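Local coordinates for vacuolar protein sorting-associated protein VTA1 (Saccharomyces cerevisiae, PDB 2RKK) that acts in the multivesicular body sorting pathway at the endosome, where its N-terminal MIT-motif domain probably binds partner sorting proteins, at residues A[122-133]-A[148-159]. Numbering follows the deposited sequence.
Sequences LWCCIDLFSCIL and LQKRIKYCKIYL
W123 carries L159 on one face of its indole. The methyl CD2 of L159 stands 3.4 Å from the centroid of the five-membered ring of W123, 20° off the normal, in a CH-pi contact. CD1 of I126 lies over the same face, higher above the ring plane and also offset toward the rim. NZ of K156 approaches the six-membered ring obliquely. The F129 ring takes CB of R151 over one face, 4.1 Å from its centroid, also as CH-pi. CD2 of L148 meets that ring obliquely, and CD of R151 lies 3.6 Å from CZ of F129.

Between the two aromatics, the helices interlock knobs-into-holes. I126 enters the hole formed by I152, C155, K156 and L159. I152 in turn sits among I126, F129, S130 and L133. The chi1 of I126 (-68°) sets CG2 anti to the backbone N, which brings it to CG2 of I152 at 3.8 Å. L133 closes one end against L148, and L122 the other, with its CB 3.5 Å from CD1 of L159. S130 OG hydrogen-bonds I126 O at 2.6 Å, from above the carbonyl plane. Were W123 replaced by an alanine, CD2 of L159 would probably lose its ring face and a gap would be likely to open beside I126.

The contact is an antiparallel helix pair, with segment axes 9.1 Å apart at 159°. It joins helix 116-135 to helix 142-163 in this all-helical domain. Helix 87-110 packs against both partners, through M99 on F129 and R151, and Y102 meets the F129 ring edge-to-face. Helices 2-18 and 22-36 cover other sides of helix 116-135, where R8 forms a salt bridge with D127.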
loop_
_atom_site.group_PDB
_atom_site.type_symbol
_atom_site.label_atom_id
_atom_site.label_comp_id
_atom_site.label_asym_id
_atom_site.label_seq_id
_atom_site.Cartn_x
_atom_site.Cartn_y
_atom_site.Cartn_z
ATOM N N LEU A 122 13.304 0.198 12.341
ATOM C CA LEU A 122 13.860 1.549 12.301
ATOM C C LEU A 122 14.752 1.794 11.080
ATOM O O LEU A 122 14.823 2.914 10.569
ATOM C CB LEU A 122 14.623 1.872 13.603
ATOM C CG LEU A 122 13.764 1.987 14.880
ATOM C CD1 LEU A 122 14.629 2.256 16.105
ATOM C CD2 LEU A 122 12.740 3.087 14.705
ATOM N N TRP A 123 15.432 0.758 10.604
ATOM C CA TRP A 123 16.266 0.921 9.423
ATOM C C TRP A 123 15.372 1.037 8.205
ATOM O O TRP A 123 15.684 1.755 7.262
ATOM C CB TRP A 123 17.212 -0.259 9.265
ATOM C CG TRP A 123 18.497 0.017 9.912
ATOM C CD1 TRP A 123 18.960 -0.489 11.101
ATOM C CD2 TRP A 123 19.498 0.908 9.434
ATOM N NE1 TRP A 123 20.197 0.036 11.386
ATOM C CE2 TRP A 123 20.555 0.898 10.378
ATOM C CE3 TRP A 123 19.612 1.720 8.293
ATOM C CZ2 TRP A 123 21.710 1.663 10.220
ATOM C CZ3 TRP A 123 20.764 2.486 8.133
ATOM C CH2 TRP A 123 21.800 2.450 9.094
ATOM N N CYS A 124 14.253 0.326 8.237
ATOM C CA CYS A 124 13.308 0.366 7.139
ATOM C C CYS A 124 12.774 1.798 6.993
ATOM O O CYS A 124 12.637 2.313 5.878
ATOM C CB CYS A 124 12.170 -0.619 7.412
ATOM S SG CYS A 124 10.928 -0.736 6.129
ATOM N N CYS A 125 12.486 2.427 8.135
ATOM C CA CYS A 125 11.989 3.802 8.215
ATOM C C CYS A 125 13.033 4.760 7.643
ATOM O O CYS A 125 12.715 5.673 6.875
ATOM C CB CYS A 125 11.708 4.170 9.672
ATOM S SG CYS A 125 10.202 3.425 10.353
ATOM N N ILE A 126 14.283 4.546 8.037
ATOM C CA ILE A 126 15.382 5.354 7.549
ATOM C C ILE A 126 15.467 5.212 6.011
ATOM O O ILE A 126 15.621 6.207 5.311
ATOM C CB ILE A 126 16.723 4.927 8.254
ATOM C CG1 ILE A 126 16.646 5.328 9.733
ATOM C CG2 ILE A 126 17.937 5.589 7.601
ATOM C CD1 ILE A 126 17.834 4.896 10.577
ATOM N N ASP A 127 15.335 3.996 5.481
ATOM C CA ASP A 127 15.394 3.807 4.033
ATOM C C ASP A 127 14.167 4.373 3.305
ATOM O O ASP A 127 14.286 4.906 2.203
ATOM C CB ASP A 127 15.558 2.326 3.671
ATOM C CG ASP A 127 16.915 1.744 4.107
ATOM O OD1 ASP A 127 17.947 2.435 3.976
ATOM O OD2 ASP A 127 16.943 0.584 4.569
ATOM N N LEU A 128 12.986 4.240 3.899
ATOM C CA LEU A 128 11.777 4.779 3.283
ATOM C C LEU A 128 11.926 6.293 3.224
ATOM O O LEU A 128 11.755 6.906 2.169
ATOM C CB LEU A 128 10.527 4.421 4.101
ATOM C CG LEU A 128 10.180 2.938 4.109
ATOM C CD1 LEU A 128 9.097 2.675 5.144
ATOM C CD2 LEU A 128 9.716 2.515 2.722
ATOM N N PHE A 129 12.230 6.897 4.369
ATOM C CA PHE A 129 12.424 8.339 4.413
ATOM C C PHE A 129 13.478 8.776 3.388
ATOM O O PHE A 129 13.250 9.697 2.606
ATOM C CB PHE A 129 12.831 8.790 5.824
ATOM C CG PHE A 129 11.677 8.860 6.792
ATOM C CD1 PHE A 129 11.764 8.284 8.058
ATOM C CD2 PHE A 129 10.486 9.496 6.428
ATOM C CE1 PHE A 129 10.674 8.338 8.944
ATOM C CE2 PHE A 129 9.395 9.555 7.305
ATOM C CZ PHE A 129 9.489 8.975 8.565
ATOM N N SER A 130 14.620 8.094 3.380
ATOM C CA SER A 130 15.704 8.407 2.447
ATOM C C SER A 130 15.257 8.315 0.998
ATOM O O SER A 130 15.663 9.118 0.145
ATOM C CB SER A 130 16.869 7.454 2.654
ATOM O OG SER A 130 17.369 7.572 3.966
ATOM N N CYS A 131 14.438 7.308 0.730
ATOM C CA CYS A 131 13.910 7.069 -0.594
ATOM C C CYS A 131 13.079 8.277 -0.996
ATOM O O CYS A 131 13.331 8.886 -2.032
ATOM C CB CYS A 131 13.067 5.788 -0.574
ATOM S SG CYS A 131 12.026 5.524 -2.011
ATOM N N ILE A 132 12.108 8.637 -0.158
ATOM C CA ILE A 132 11.251 9.789 -0.421
ATOM C C ILE A 132 12.055 11.075 -0.707
ATOM O O ILE A 132 11.759 11.796 -1.657
ATOM C CB ILE A 132 10.284 10.020 0.764
ATOM C CG1 ILE A 132 9.315 8.843 0.855
ATOM C CG2 ILE A 132 9.547 11.345 0.585
ATOM C CD1 ILE A 132 8.746 8.603 2.234
ATOM N N LEU A 133 13.072 11.353 0.107
ATOM C CA LEU A 133 13.882 12.548 -0.089
ATOM C C LEU A 133 14.687 12.525 -1.389
ATOM O O LEU A 133 14.782 13.532 -2.099
ATOM C CB LEU A 133 14.855 12.751 1.075
ATOM C CG LEU A 133 14.288 13.044 2.458
ATOM C CD1 LEU A 133 15.356 12.799 3.496
ATOM C CD2 LEU A 133 13.761 14.467 2.533
ATOM N N LEU A 148 11.681 15.476 7.510
ATOM C CA LEU A 148 12.077 14.123 7.182
ATOM C C LEU A 148 13.514 13.860 7.538
ATOM O O LEU A 148 13.832 12.796 8.054
ATOM C CB LEU A 148 11.880 13.849 5.705
ATOM C CG LEU A 148 10.428 13.935 5.255
ATOM C CD1 LEU A 148 10.352 13.552 3.777
ATOM C CD2 LEU A 148 9.575 12.998 6.107
ATOM N N GLN A 149 14.394 14.820 7.270
ATOM C CA GLN A 149 15.800 14.623 7.594
ATOM C C GLN A 149 15.924 14.442 9.099
ATOM O O GLN A 149 16.818 13.743 9.563
ATOM C CB GLN A 149 16.637 15.817 7.158
ATOM C CG GLN A 149 16.470 16.187 5.718
ATOM C CD GLN A 149 17.389 17.325 5.318
ATOM O OE1 GLN A 149 17.474 18.354 6.006
ATOM N NE2 GLN A 149 18.084 17.151 4.198
ATOM N N LYS A 150 15.016 15.055 9.859
ATOM C CA LYS A 150 15.037 14.954 11.324
ATOM C C LYS A 150 14.523 13.601 11.792
ATOM O O LYS A 150 15.013 13.043 12.774
ATOM C CB LYS A 150 14.175 16.049 11.979
ATOM C CG LYS A 150 14.605 17.500 11.710
ATOM C CD LYS A 150 15.904 17.895 12.409
ATOM C CE LYS A 150 16.652 19.017 11.653
ATOM N NZ LYS A 150 15.817 20.222 11.319
ATOM N N ARG A 151 13.514 13.085 11.096
ATOM C CA ARG A 151 12.943 11.794 11.450
ATOM C C ARG A 151 13.978 10.704 11.230
ATOM O O ARG A 151 14.072 9.760 12.010
ATOM C CB ARG A 151 11.680 11.535 10.642
ATOM C CG ARG A 151 10.569 12.493 11.005
ATOM C CD ARG A 151 9.265 12.004 10.445
ATOM N NE ARG A 151 8.604 12.951 9.545
ATOM C CZ ARG A 151 7.851 13.966 9.955
ATOM N NH1 ARG A 151 7.665 14.168 11.254
ATOM N NH2 ARG A 151 7.262 14.762 9.067
ATOM N N ILE A 152 14.766 10.847 10.174
ATOM C CA ILE A 152 15.804 9.882 9.903
ATOM C C ILE A 152 16.811 9.941 11.033
ATOM O O ILE A 152 17.194 8.912 11.584
ATOM C CB ILE A 152 16.513 10.178 8.579
ATOM C CG1 ILE A 152 15.527 9.976 7.429
ATOM C CG2 ILE A 152 17.748 9.302 8.449
ATOM C CD1 ILE A 152 16.070 10.287 6.055
ATOM N N LYS A 153 17.230 11.142 11.409
ATOM C CA LYS A 153 18.205 11.259 12.484
ATOM C C LYS A 153 17.692 10.629 13.770
ATOM O O LYS A 153 18.443 9.952 14.460
ATOM C CB LYS A 153 18.555 12.718 12.744
ATOM C CG LYS A 153 19.749 12.864 13.668
ATOM C CD LYS A 153 21.032 12.308 13.035
ATOM C CE LYS A 153 22.220 12.547 13.956
ATOM N NZ LYS A 153 23.507 12.256 13.294
ATOM N N TYR A 154 16.420 10.859 14.082
ATOM C CA TYR A 154 15.809 10.311 15.284
ATOM C C TYR A 154 15.982 8.791 15.281
ATOM O O TYR A 154 16.297 8.197 16.307
ATOM C CB TYR A 154 14.332 10.673 15.300
ATOM C CG TYR A 154 13.628 10.527 16.626
ATOM C CD1 TYR A 154 13.391 11.626 17.437
ATOM C CD2 TYR A 154 13.125 9.303 17.032
ATOM C CE1 TYR A 154 12.654 11.505 18.614
ATOM C CE2 TYR A 154 12.391 9.166 18.204
ATOM C CZ TYR A 154 12.158 10.270 18.985
ATOM O OH TYR A 154 11.395 10.134 20.127
ATOM N N CYS A 155 15.792 8.166 14.119
ATOM C CA CYS A 155 15.929 6.714 13.983
ATOM C C CYS A 155 17.355 6.305 14.284
ATOM O O CYS A 155 17.608 5.451 15.141
ATOM C CB CYS A 155 15.566 6.276 12.570
ATOM S SG CYS A 155 13.799 6.385 12.216
ATOM N N LYS A 156 18.286 6.928 13.571
ATOM C CA LYS A 156 19.708 6.652 13.743
ATOM C C LYS A 156 20.171 6.864 15.192
ATOM O O LYS A 156 21.132 6.241 15.627
ATOM C CB LYS A 156 20.522 7.534 12.786
ATOM C CG LYS A 156 20.110 7.405 11.319
ATOM C CD LYS A 156 20.983 8.255 10.410
ATOM C CE LYS A 156 22.173 7.474 9.853
ATOM N NZ LYS A 156 21.752 6.535 8.767
ATOM N N ILE A 157 19.484 7.722 15.941
ATOM C CA ILE A 157 19.863 7.970 17.327
ATOM C C ILE A 157 19.449 6.817 18.231
ATOM O O ILE A 157 20.287 6.246 18.928
ATOM C CB ILE A 157 19.228 9.279 17.874
ATOM C CG1 ILE A 157 19.931 10.480 17.236
ATOM C CG2 ILE A 157 19.327 9.340 19.404
ATOM C CD1 ILE A 157 19.361 11.794 17.628
ATOM N N TYR A 158 18.160 6.481 18.231
ATOM C CA TYR A 158 17.667 5.383 19.058
ATOM C C TYR A 158 18.216 4.059 18.581
ATOM O O TYR A 158 18.195 3.063 19.308
ATOM C CB TYR A 158 16.145 5.333 19.048
ATOM C CG TYR A 158 15.523 6.209 20.095
ATOM C CD1 TYR A 158 15.105 7.502 19.787
ATOM C CD2 TYR A 158 15.351 5.740 21.405
ATOM C CE1 TYR A 158 14.521 8.314 20.752
ATOM C CE2 TYR A 158 14.770 6.542 22.386
ATOM C CZ TYR A 158 14.350 7.837 22.047
ATOM O OH TYR A 158 13.738 8.649 22.979
ATOM N N LEU A 159 18.701 4.054 17.346
ATOM C CA LEU A 159 19.277 2.852 16.767
ATOM C C LEU A 159 20.597 2.615 17.492
ATOM O O LEU A 159 20.945 1.478 17.814
ATOM C CB LEU A 159 19.495 3.059 15.263
ATOM C CG LEU A 159 19.030 1.928 14.340
ATOM C CD1 LEU A 159 17.772 1.263 14.884
ATOM C CD2 LEU A 159 18.796 2.493 12.962
#